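Local coordinates for GntR family transcriptional regulator (Streptococcus agalactiae, PDB 7B5U), which probably acts as a DNA-binding transcription regulator whose RCK_C effector domain, the part described here, binds c-di-AMP as a dimer, at residues E7-E12 and G56-F61; V35-E40 and P49-E54; E12-L17 and T73-R78. One frame throughout, in Å; residues are numbered along the deposited sequence. Where two conformers were deposited one is given.

Contact 1 of 3, residues E7-E12 and G56-F61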
loop_
_atom_site.group_PDB
_atom_site.type_symbol
_atom_site.label_atom_id
_atom_site.label_comp_id
_atom_site.label_asym_id
_atom_site.label_seq_id
_atom_site.Cartn_x
_atom_site.Cartn_y
_atom_site.Cartn_z
ATOM N N GLU A 7 -5.118 0.798 11.824
ATOM C CA GLU A 7 -4.629 -0.453 12.393
ATOM C C GLU A 7 -5.836 -1.299 12.763
ATOM O O GLU A 7 -6.724 -0.823 13.480
ATOM C CB GLU A 7 -3.784 -0.180 13.647
ATOM C CG GLU A 7 -3.193 -1.434 14.285
ATOM C CD GLU A 7 -2.358 -1.146 15.524
ATOM O OE1 GLU A 7 -1.844 -2.114 16.128
ATOM O OE2 GLU A 7 -2.209 0.038 15.902
ATOM N N ILE A 8 -5.889 -2.534 12.271
ATOM C CA ILE A 8 -6.900 -3.486 12.717
ATOM C C ILE A 8 -6.219 -4.759 13.194
ATOM O O ILE A 8 -5.219 -5.203 12.619
ATOM C CB ILE A 8 -7.969 -3.803 11.648
ATOM C CG1 ILE A 8 -7.343 -4.418 10.394
ATOM C CG2 ILE A 8 -8.804 -2.573 11.330
ATOM C CD1 ILE A 8 -8.380 -4.957 9.421
ATOM N N ILE A 9 -6.762 -5.341 14.259
ATOM C CA ILE A 9 -6.313 -6.629 14.773
ATOM C C ILE A 9 -7.307 -7.676 14.283
ATOM O O ILE A 9 -8.490 -7.629 14.641
ATOM C CB ILE A 9 -6.242 -6.628 16.311
ATOM C CG1 ILE A 9 -5.312 -5.522 16.827
ATOM C CG2 ILE A 9 -5.810 -8.013 16.804
ATOM C CD1 ILE A 9 -5.411 -5.300 18.329
ATOM N N VAL A 10 -6.845 -8.610 13.453
ATOM C CA VAL A 10 -7.740 -9.605 12.865
ATOM C C VAL A 10 -7.909 -10.784 13.816
ATOM O O VAL A 10 -7.410 -11.895 13.586
ATOM C CB VAL A 10 -7.338 -9.976 11.419
ATOM C CG1 VAL A 10 -7.560 -8.784 10.502
ATOM C CG2 VAL A 10 -5.875 -10.446 11.323
ATOM N N SER A 11 -8.636 -10.536 14.898
ATOM C CA SER A 11 -8.777 -11.493 15.984
ATOM C C SER A 11 -9.975 -12.419 15.830
ATOM O O SER A 11 -10.072 -13.405 16.571
ATOM C CB SER A 11 -8.865 -10.748 17.317
ATOM O OG SER A 11 -9.925 -9.812 17.293
ATOM N N GLU A 12 -10.882 -12.145 14.902
ATOM C CA GLU A 12 -12.068 -12.969 14.724
ATOM C C GLU A 12 -11.821 -14.011 13.637
ATOM O O GLU A 12 -10.953 -13.854 12.777
ATOM C CB GLU A 12 -13.266 -12.094 14.356
ATOM C CG GLU A 12 -13.641 -11.091 15.448
ATOM C CD GLU A 12 -14.436 -11.704 16.597
ATOM O OE1 GLU A 12 -14.920 -12.849 16.470
ATOM O OE2 GLU A 12 -14.588 -11.026 17.636
ATOM N N GLY A 56 -4.956 -12.862 14.651
ATOM C CA GLY A 56 -4.253 -12.106 15.661
ATOM C C GLY A 56 -3.269 -11.095 15.122
ATOM O O GLY A 56 -2.783 -10.251 15.891
ATOM N N ASP A 57 -2.959 -11.140 13.831
ATOM C CA ASP A 57 -2.041 -10.163 13.270
ATOM C C ASP A 57 -2.653 -8.763 13.311
ATOM O O ASP A 57 -3.874 -8.585 13.341
ATOM C CB ASP A 57 -1.733 -10.504 11.813
ATOM C CG ASP A 57 -0.838 -11.717 11.659
ATOM O OD1 ASP A 57 -0.360 -12.263 12.673
ATOM O OD2 ASP A 57 -0.591 -12.117 10.498
ATOM N N HIS A 58 -1.782 -7.754 13.297
ATOM C CA HIS A 58 -2.213 -6.372 13.124
ATOM C C HIS A 58 -1.933 -5.969 11.684
ATOM O O HIS A 58 -0.808 -6.134 11.194
ATOM C CB HIS A 58 -1.466 -5.422 14.060
ATOM C CG HIS A 58 -1.631 -5.723 15.516
ATOM N ND1 HIS A 58 -1.746 -4.722 16.458
ATOM C CD2 HIS A 58 -1.686 -6.891 16.201
ATOM C CE1 HIS A 58 -1.867 -5.260 17.658
ATOM N NE2 HIS A 58 -1.838 -6.576 17.530
ATOM N N ILE A 59 -2.953 -5.453 11.002
ATOM C CA ILE A 59 -2.828 -4.966 9.633
ATOM C C ILE A 59 -2.849 -3.445 9.683
ATOM O O ILE A 59 -3.796 -2.847 10.210
ATOM C CB ILE A 59 -3.964 -5.470 8.729
ATOM C CG1 ILE A 59 -4.144 -6.987 8.798
ATOM C CG2 ILE A 59 -3.769 -4.974 7.287
ATOM C CD1 ILE A 59 -5.290 -7.463 7.934
ATOM N N PHE A 60 -1.816 -2.824 9.121
ATOM C CA PHE A 60 -1.714 -1.373 9.001
ATOM C C PHE A 60 -1.963 -1.012 7.542
ATOM O O PHE A 60 -1.322 -1.576 6.656
ATOM C CB PHE A 60 -0.315 -0.910 9.429
ATOM C CG PHE A 60 -0.023 -1.157 10.886
ATOM C CD1 PHE A 60 0.420 -2.397 11.320
ATOM C CD2 PHE A 60 -0.197 -0.151 11.824
ATOM C CE1 PHE A 60 0.667 -2.631 12.669
ATOM C CE2 PHE A 60 0.057 -0.386 13.173
ATOM C CZ PHE A 60 0.493 -1.625 13.590
ATOM N N PHE A 61 -2.880 -0.082 7.283
ATOM C CA PHE A 61 -3.264 0.213 5.908
ATOM C C PHE A 61 -3.681 1.671 5.776
ATOM O O PHE A 61 -4.148 2.289 6.738
ATOM C CB PHE A 61 -4.394 -0.704 5.417
ATOM C CG PHE A 61 -5.668 -0.581 6.208
ATOM C CD1 PHE A 61 -6.670 0.277 5.803
ATOM C CD2 PHE A 61 -5.873 -1.353 7.349
ATOM C CE1 PHE A 61 -7.854 0.390 6.533
ATOM C CE2 PHE A 61 -7.048 -1.240 8.075
ATOM C CZ PHE A 61 -8.040 -0.384 7.664
#
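Edge strand 6-9 and its neighbour 58-62 in the four-stranded antiparallel sheet of the RCK_C domain bring I8 against I59 as a hydrogen-bonded pair, between the non-hydrogen-bonded pairs E7–F60 and I9–H58. I8 and I59 exchange both backbone bonds, I59 N giving the shorter to I8 O at 2.8 Å. Two more backbone bonds follow: V10 N donates to D57 O, and G56 N reaches V10 O at 2.8 Å from well above the carbonyl plane, where V10 centres an inverse gamma turn.

On the face carrying E7, I9, F60 and H58, H58 ND1 donates to E7 OE1 at 2.6 Å, nearly straight (172°) and within the imidazole plane; E7 OE1 accepts with its anti lone pair, the one pointing away from OE2. The E7 chain is fully extended, with CG turned opposite the backbone N (chi1 -178°); it runs beside F60, laying CG over that ring's face, 4.0 Å from its centroid. I9 CG1 lies 3.6 Å from the centroid of the H58 ring, nearly on its normal, a CH-pi contact. This face is the more exposed, with F60 also packing on L3 of the second subunit.

Opposite, I8 CG2 meets the F61 ring edge at CE2, and V10 CG1 touches I59 CD1 at 3.7 Å. I8, I59 and F61 are buried against Y68, V67 and M71: an antiparallel sheet with one face against a helix, 65-74, as in this RCK_C domain.

Contact 2 of 3, residues V35-E40 and P49-E54. With 2BA ((2R,3R,3aS,5R,7aR,9R,10R,10aS,12R,14aR)-2,9-bis(6-amino-9H-purin-9-yl)octahydro-2H,7H-difuro[3,2-d:3',2'-j][1,3,7,9,2,8 ]tetraoxadiphosphacyclododecine-3,5,10,12-tetrol 5,12-dioxide), chain C.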
loop_
_atom_site.group_PDB
_atom_site.type_symbol
_atom_site.label_atom_id
_atom_site.label_comp_id
_atom_site.label_asym_id
_atom_site.label_seq_id
_atom_site.Cartn_x
_atom_site.Cartn_y
_atom_site.Cartn_z
ATOM N N VAL A 35 0.308 -1.326 4.390
ATOM C CA VAL A 35 1.678 -0.836 4.498
ATOM C C VAL A 35 2.546 -1.739 5.357
ATOM O O VAL A 35 3.766 -1.752 5.190
ATOM C CB VAL A 35 1.741 0.624 4.984
ATOM C CG1 VAL A 35 1.063 1.515 3.994
ATOM C CG2 VAL A 35 1.132 0.791 6.365
ATOM N N ALA A 36 1.936 -2.479 6.283
ATOM C CA ALA A 36 2.706 -3.370 7.136
ATOM C C ALA A 36 1.787 -4.405 7.765
ATOM O O ALA A 36 0.596 -4.159 7.958
ATOM C CB ALA A 36 3.430 -2.608 8.251
ATOM N N ILE A 37 2.367 -5.563 8.089
ATOM C CA ILE A 37 1.722 -6.587 8.900
ATOM C C ILE A 37 2.569 -6.787 10.144
ATOM O O ILE A 37 3.795 -6.925 10.051
ATOM C CB ILE A 37 1.589 -7.926 8.153
ATOM C CG1 ILE A 37 0.764 -7.769 6.883
ATOM C CG2 ILE A 37 0.978 -8.985 9.071
ATOM C CD1 ILE A 37 0.938 -8.921 5.933
ATOM N N GLU A 38 1.920 -6.829 11.299
ATOM C CA GLU A 38 2.589 -7.226 12.526
ATOM C C GLU A 38 2.141 -8.642 12.852
ATOM O O GLU A 38 0.934 -8.904 12.967
ATOM C CB GLU A 38 2.259 -6.290 13.683
ATOM C CG GLU A 38 3.080 -6.601 14.916
ATOM C CD GLU A 38 2.647 -5.798 16.121
ATOM O OE1 GLU A 38 1.781 -4.905 15.971
ATOM O OE2 GLU A 38 3.179 -6.057 17.220
ATOM N N HIS A 39 3.105 -9.549 12.985
ATOM C CA HIS A 39 2.841 -10.963 13.211
ATOM C C HIS A 39 3.796 -11.438 14.291
ATOM O O HIS A 39 5.014 -11.298 14.139
ATOM C CB HIS A 39 3.096 -11.722 11.911
ATOM C CG HIS A 39 2.957 -13.203 12.044
ATOM N ND1 HIS A 39 1.758 -13.815 12.342
ATOM C CD2 HIS A 39 3.870 -14.196 11.929
ATOM C CE1 HIS A 39 1.936 -15.122 12.394
ATOM N NE2 HIS A 39 3.208 -15.378 12.148
ATOM N N GLU A 40 3.258 -11.973 15.384
ATOM C CA GLU A 40 4.088 -12.423 16.498
ATOM C C GLU A 40 5.022 -11.312 16.978
ATOM O O GLU A 40 6.169 -11.555 17.361
ATOM C CB GLU A 40 4.861 -13.699 16.143
ATOM C CG GLU A 40 3.980 -14.865 15.706
ATOM C CD GLU A 40 4.756 -15.971 15.000
ATOM O OE1 GLU A 40 5.937 -15.756 14.650
ATOM O OE2 GLU A 40 4.177 -17.058 14.787
ATOM N N PRO A 49 2.472 -9.314 -2.277
ATOM C CA PRO A 49 1.331 -10.222 -2.445
ATOM C C PRO A 49 1.501 -11.574 -1.783
ATOM O O PRO A 49 0.505 -12.298 -1.637
ATOM C CB PRO A 49 1.258 -10.387 -3.968
ATOM C CG PRO A 49 2.702 -10.254 -4.406
ATOM C CD PRO A 49 3.252 -9.170 -3.514
ATOM N N PHE A 50 2.719 -11.952 -1.407
ATOM C CA PHE A 50 2.970 -13.275 -0.860
ATOM C C PHE A 50 2.927 -13.308 0.661
ATOM O O PHE A 50 2.951 -14.400 1.243
ATOM C CB PHE A 50 4.293 -13.813 -1.399
ATOM C CG PHE A 50 4.393 -13.726 -2.892
ATOM C CD1 PHE A 50 3.433 -14.326 -3.701
ATOM C CD2 PHE A 50 5.421 -13.025 -3.492
ATOM C CE1 PHE A 50 3.512 -14.240 -5.086
ATOM C CE2 PHE A 50 5.511 -12.936 -4.875
ATOM C CZ PHE A 50 4.556 -13.539 -5.673
ATOM N N SER A 51 2.858 -12.152 1.315
ATOM C CA SER A 51 2.698 -12.114 2.761
ATOM C C SER A 51 1.325 -12.645 3.141
ATOM O O SER A 51 0.325 -12.355 2.476
ATOM C CB SER A 51 2.875 -10.681 3.257
ATOM O OG SER A 51 4.237 -10.286 3.221
ATOM N N VAL A 52 1.280 -13.442 4.206
ATOM C CA VAL A 52 0.056 -14.107 4.648
ATOM C C VAL A 52 -0.506 -13.381 5.863
ATOM O O VAL A 52 0.242 -12.864 6.700
ATOM C CB VAL A 52 0.334 -15.592 4.959
ATOM C CG1 VAL A 52 -0.929 -16.324 5.418
ATOM C CG2 VAL A 52 0.911 -16.277 3.734
ATOM N N ILE A 53 -1.826 -13.308 5.942
ATOM C CA ILE A 53 -2.493 -12.711 7.087
ATOM C C ILE A 53 -3.022 -13.833 7.970
ATOM O O ILE A 53 -3.827 -14.660 7.534
ATOM C CB ILE A 53 -3.597 -11.740 6.650
ATOM C CG1 ILE A 53 -2.996 -10.624 5.793
ATOM C CG2 ILE A 53 -4.302 -11.157 7.867
ATOM C CD1 ILE A 53 -4.025 -9.705 5.174
ATOM N N GLU A 54 -2.559 -13.865 9.224
ATOM C CA GLU A 54 -2.924 -14.903 10.180
ATOM C C GLU A 54 -3.716 -14.313 11.337
ATOM O O GLU A 54 -3.649 -13.114 11.612
ATOM C CB GLU A 54 -1.674 -15.571 10.760
ATOM C CG GLU A 54 -0.565 -15.863 9.764
ATOM C CD GLU A 54 -0.767 -17.156 9.015
ATOM O OE1 GLU A 54 -1.913 -17.657 8.996
ATOM O OE2 GLU A 54 0.224 -17.672 8.448
HETATM P P 2BA C . -3.667 -4.649 -8.006
HETATM O O1P 2BA C . -4.074 -3.645 -6.995
HETATM O O2P 2BA C . -4.501 -4.773 -9.237
HETATM O "O5'" 2BA C . -2.116 -4.352 -8.381
HETATM C "C5'" 2BA C . -1.526 -5.026 -9.469
HETATM C "C4'" 2BA C . 0.011 -4.800 -9.371
HETATM O "O4'" 2BA C . 0.270 -3.502 -9.519
HETATM C "C3'" 2BA C . 0.586 -5.262 -8.009
HETATM O "O3'" 2BA C . 0.898 -6.605 -8.095
HETATM C "C2'" 2BA C . 1.775 -4.278 -7.870
HETATM O "O2'" 2BA C . 2.989 -4.818 -8.545
HETATM C "C1'" 2BA C . 1.341 -3.130 -8.425
HETATM N N9 2BA C . 0.722 -2.182 -7.504
HETATM C C8 2BA C . -0.611 -1.940 -7.417
HETATM N N7 2BA C . -0.812 -1.021 -6.453
HETATM C C5 2BA C . 0.414 -0.726 -5.952
HETATM C C6 2BA C . 0.860 0.126 -4.978
HETATM N N6 2BA C . 0.013 0.965 -4.189
HETATM N N1 2BA C . 2.166 0.214 -4.723
HETATM C C2 2BA C . 3.064 -0.550 -5.398
HETATM N N3 2BA C . 2.665 -1.380 -6.375
HETATM C C4 2BA C . 1.338 -1.439 -6.606
HETATM P P1 2BA C . 1.113 -7.515 -6.736
HETATM O O1P1 2BA C . 2.018 -6.837 -5.766
HETATM O O2P1 2BA C . 1.539 -8.866 -7.200
HETATM O "O5'1" 2BA C . -0.368 -7.554 -6.051
HETATM C "C5'1" 2BA C . -1.390 -8.306 -6.675
HETATM C "C4'1" 2BA C . -2.737 -7.893 -5.994
HETATM O "O4'1" 2BA C . -2.704 -8.193 -4.699
HETATM C "C3'1" 2BA C . -2.991 -6.373 -6.130
HETATM O "O3'1" 2BA C . -3.637 -6.156 -7.335
HETATM C "C2'1" 2BA C . -3.812 -6.118 -4.839
HETATM O "O2'1" 2BA C . -5.267 -6.374 -5.089
HETATM C "C1'1" 2BA C . -3.306 -6.967 -3.921
HETATM N N91 2BA C . -2.220 -6.440 -3.101
HETATM C C81 2BA C . -0.890 -6.692 -3.210
HETATM N N71 2BA C . -0.223 -5.980 -2.284
HETATM C C51 2BA C . -1.162 -5.264 -1.621
HETATM C C61 2BA C . -1.122 -4.346 -0.585
HETATM N N61 2BA C . 0.106 -3.980 0.051
HETATM N N11 2BA C . -2.237 -3.818 -0.125
HETATM C C21 2BA C . -3.424 -4.131 -0.694
HETATM N N31 2BA C . -3.528 -5.014 -1.691
HETATM C C41 2BA C . -2.376 -5.543 -2.139
#
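I37 and H39, alternate residues on one face of strand 33-39, each send a side chain across to segment 49-54, and no hydrogen bond joins the two segments directly. The nearest alpha carbons, H39 CA and E54 CA, are 7.6 Å apart, so the contact depends on side chains reaching from strand 33-39 to the segment that carries the short strand 52-53.

The apolar part belongs to I37. In one of its two modelled conformers, with CG1 opposite its carbonyl carbon (chi1 -60°) and the chain extended beyond, CD1 does the touching and reaches S51 CB at 3.7 Å. The hydroxyl of S51 is held by the carbonyl of P47, leaving its CB as the surface that meets the isoleucine.

A second, mixed contact lies nearer the end of the strand. H39 CE1 approaches E54 CG at 3.7 Å, the ring and the carboxylate planes being inclined by 35°. Here the aliphatic part of the glutamate, bent at chi2 (-84°), serves as the partner; the ionisable ends do not meet, H39 NE2 and E54 OE2 being 5.3 Å apart. H39 ND1 is bonded instead to D57, whose other carboxylate oxygen accepts from E54 N, so one aspartate ties both segments together.

Of the two segments, P49 is the residue that lines the c-di-AMP pocket. Its CG packs 3.3 Å from O2P1 of the c-di-AMP, and CD lies 3.5 Å from O1P1, so the proline ring borders one phosphate without hydrogen bonding to it; W27 of the second subunit packs on the same proline.

Strand 52-53 pairs with 19-20, and I37 and I53 both touch I21 of helix 21-24, while I53 also meets I59 of strand 58-62.

Contact 3 of 3, residues E12-L17 and T73-R78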
loop_
_atom_site.group_PDB
_atom_site.type_symbol
_atom_site.label_atom_id
_atom_site.label_comp_id
_atom_site.label_asym_id
_atom_site.label_seq_id
_atom_site.Cartn_x
_atom_site.Cartn_y
_atom_site.Cartn_z
ATOM N N GLU A 12 -10.882 -12.145 14.902
ATOM C CA GLU A 12 -12.068 -12.969 14.724
ATOM C C GLU A 12 -11.821 -14.011 13.637
ATOM O O GLU A 12 -10.953 -13.854 12.777
ATOM C CB GLU A 12 -13.266 -12.094 14.356
ATOM C CG GLU A 12 -13.641 -11.091 15.448
ATOM C CD GLU A 12 -14.436 -11.704 16.597
ATOM O OE1 GLU A 12 -14.920 -12.849 16.470
ATOM O OE2 GLU A 12 -14.588 -11.026 17.636
ATOM N N ASP A 13 -12.600 -15.090 13.684
ATOM C CA ASP A 13 -12.536 -16.087 12.622
ATOM C C ASP A 13 -12.983 -15.469 11.302
ATOM O O ASP A 13 -13.887 -14.621 11.260
ATOM C CB ASP A 13 -13.439 -17.275 12.956
ATOM C CG ASP A 13 -12.996 -18.026 14.189
ATOM O OD1 ASP A 13 -11.781 -18.023 14.484
ATOM O OD2 ASP A 13 -13.867 -18.646 14.838
ATOM N N SER A 14 -12.340 -15.890 10.213
ATOM C CA SER A 14 -12.625 -15.312 8.910
ATOM C C SER A 14 -12.084 -16.224 7.826
ATOM O O SER A 14 -10.948 -16.692 7.919
ATOM C CB SER A 14 -11.964 -13.935 8.758
ATOM O OG SER A 14 -12.042 -13.463 7.418
ATOM N N GLU A 15 -12.878 -16.402 6.767
ATOM C CA GLU A 15 -12.441 -17.129 5.578
ATOM C C GLU A 15 -11.188 -16.526 4.955
ATOM O O GLU A 15 -10.527 -17.187 4.144
ATOM C CB GLU A 15 -13.558 -17.098 4.535
ATOM C CG GLU A 15 -13.915 -15.661 4.127
ATOM C CD GLU A 15 -14.928 -15.566 3.002
ATOM O OE1 GLU A 15 -14.677 -16.138 1.925
ATOM O OE2 GLU A 15 -15.968 -14.899 3.189
ATOM N N HIS A 16 -10.867 -15.281 5.273
ATOM C CA HIS A 16 -9.723 -14.630 4.662
ATOM C C HIS A 16 -8.411 -14.929 5.377
ATOM O O HIS A 16 -7.345 -14.659 4.815
ATOM C CB HIS A 16 -9.992 -13.128 4.562
ATOM C CG HIS A 16 -11.259 -12.799 3.837
ATOM N ND1 HIS A 16 -11.547 -13.271 2.576
ATOM C CD2 HIS A 16 -12.327 -12.052 4.209
ATOM C CE1 HIS A 16 -12.734 -12.826 2.200
ATOM N NE2 HIS A 16 -13.227 -12.089 3.178
ATOM N N LEU A 17 -8.449 -15.515 6.571
ATOM C CA LEU A 17 -7.222 -15.787 7.300
ATOM C C LEU A 17 -6.509 -16.997 6.714
ATOM O O LEU A 17 -7.125 -17.906 6.156
ATOM C CB LEU A 17 -7.507 -15.980 8.785
ATOM C CG LEU A 17 -8.093 -14.756 9.484
ATOM C CD1 LEU A 17 -8.497 -15.121 10.911
ATOM C CD2 LEU A 17 -7.090 -13.610 9.455
ATOM N N THR A 73 -15.399 -4.915 7.951
ATOM C CA THR A 73 -16.419 -5.878 7.544
ATOM C C THR A 73 -15.791 -7.110 6.912
ATOM O O THR A 73 -16.186 -8.246 7.200
ATOM C CB THR A 73 -17.378 -5.206 6.565
ATOM O OG1 THR A 73 -17.978 -4.074 7.204
ATOM C CG2 THR A 73 -18.474 -6.158 6.126
ATOM N N TYR A 74 -14.808 -6.888 6.048
ATOM C CA TYR A 74 -14.156 -7.962 5.317
ATOM C C TYR A 74 -13.525 -8.980 6.256
ATOM O O TYR A 74 -13.554 -10.186 5.978
ATOM C CB TYR A 74 -13.113 -7.336 4.392
ATOM C CG TYR A 74 -12.426 -8.255 3.420
ATOM C CD1 TYR A 74 -13.066 -8.679 2.266
ATOM C CD2 TYR A 74 -11.116 -8.655 3.633
ATOM C CE1 TYR A 74 -12.423 -9.499 1.355
ATOM C CE2 TYR A 74 -10.463 -9.466 2.728
ATOM C CZ TYR A 74 -11.122 -9.883 1.597
ATOM O OH TYR A 74 -10.470 -10.694 0.693
ATOM N N PHE A 75 -12.953 -8.528 7.375
ATOM C CA PHE A 75 -12.307 -9.423 8.325
ATOM C C PHE A 75 -13.203 -9.808 9.506
ATOM O O PHE A 75 -12.696 -10.271 10.536
ATOM C CB PHE A 75 -10.971 -8.843 8.786
ATOM C CG PHE A 75 -9.883 -8.950 7.753
ATOM C CD1 PHE A 75 -9.451 -7.842 7.057
ATOM C CD2 PHE A 75 -9.310 -10.176 7.465
ATOM C CE1 PHE A 75 -8.448 -7.959 6.100
ATOM C CE2 PHE A 75 -8.309 -10.296 6.521
ATOM C CZ PHE A 75 -7.878 -9.187 5.835
ATOM N N ASN A 76 -14.522 -9.628 9.377
ATOM C CA ASN A 76 -15.476 -10.157 10.357
ATOM C C ASN A 76 -15.328 -9.472 11.718
ATOM O O ASN A 76 -15.458 -10.106 12.765
ATOM C CB ASN A 76 -15.396 -11.687 10.485
ATOM C CG ASN A 76 -16.552 -12.260 11.279
ATOM O OD1 ASN A 76 -17.675 -11.739 11.228
ATOM N ND2 ASN A 76 -16.286 -13.321 12.038
ATOM N N LEU A 77 -15.092 -8.158 11.700
ATOM C CA LEU A 77 -14.872 -7.379 12.911
ATOM C C LEU A 77 -16.050 -6.468 13.258
ATOM O O LEU A 77 -15.883 -5.522 14.034
ATOM C CB LEU A 77 -13.580 -6.568 12.797
ATOM C CG LEU A 77 -12.281 -7.370 12.637
ATOM C CD1 LEU A 77 -11.081 -6.459 12.416
ATOM C CD2 LEU A 77 -12.070 -8.234 13.860
ATOM N N ARG A 78 -17.243 -6.740 12.732
ATOM C CA ARG A 78 -18.360 -5.818 12.932
ATOM C C ARG A 78 -19.023 -5.911 14.304
ATOM O O ARG A 78 -19.853 -5.049 14.619
ATOM C CB ARG A 78 -19.411 -6.002 11.835
ATOM C CG ARG A 78 -18.953 -5.568 10.455
ATOM C CD ARG A 78 -19.268 -4.119 10.173
ATOM N NE ARG A 78 -20.698 -3.894 9.979
ATOM C CZ ARG A 78 -21.250 -2.687 9.902
ATOM N NH1 ARG A 78 -20.489 -1.607 10.006
ATOM N NH2 ARG A 78 -22.558 -2.558 9.728
HETATM O O HOH W 1 -10.488 -11.138 12.133
HETATM O O HOH W 2 -14.529 -12.719 7.127
#
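H16 and Y74 stack ring on ring where the loop after strand 6-9 meets the end of helix 65-74. From the backbone, H16 CB first touches F75 CE2 at 3.8 Å. The torsion chi1 of -55° sets CG opposite the carbonyl carbon, and from there the imidazole lies flat over the tyrosine: CG faces Y74 CE2, CE1 faces Y74 CZ, and at the tip NE2 sits 3.3 Å from Y74 CE1. This is an offset stack, with centroids 3.6 Å apart and planes only 8° from parallel. On the opposite face of the imidazole lies E15 CG, which sandwiches the ring between the two side chains.

The loop itself is shaped by S14, whose OG accepts from H16 N in an ST turn, within a type I turn from S14 to L17. One water bridges S14 OG and Y74 O; a second donates to both E12 O and F75 O. The direct bond comes from N76, whose ND2 donates to D13 O at 2.8 Å, in the carbonyl plane. N76, at positive phi, is the C-prime residue of the Schellman motif ending the helix. Farther out, E12 CG touches L77 CD2 at 3.6 Å.

L24 of helix 21-24 packs on both H16 and Y74, helix 26-30 adds Q29 and T30 against the tyrosine, and I53 of strand 52-53 meets F75.

Overall arrangement
Moving outward from the sheet, the chemistry changes with position. Contact 1 combines strand backbone bonds with a His-carboxylate bond on one face and apolar packing on the other, and is partly buried; contact 2, also partly buried, joins neighbouring sheets by side chains alone and reaches the c-di-AMP through its loop; contact 3 is a surface contact, relying on ring stacking, bridging waters and a single direct hydrogen bond. Contacts 1 and 2 meet in the main sheet, where strands 58-62 and 33-39 are adjacent. Contacts 1 and 3 share E12, and V10 and I59 of the first pack on F75 of the third. I53 brings contact 2 to that same phenylalanine, a common apolar meeting point for all three.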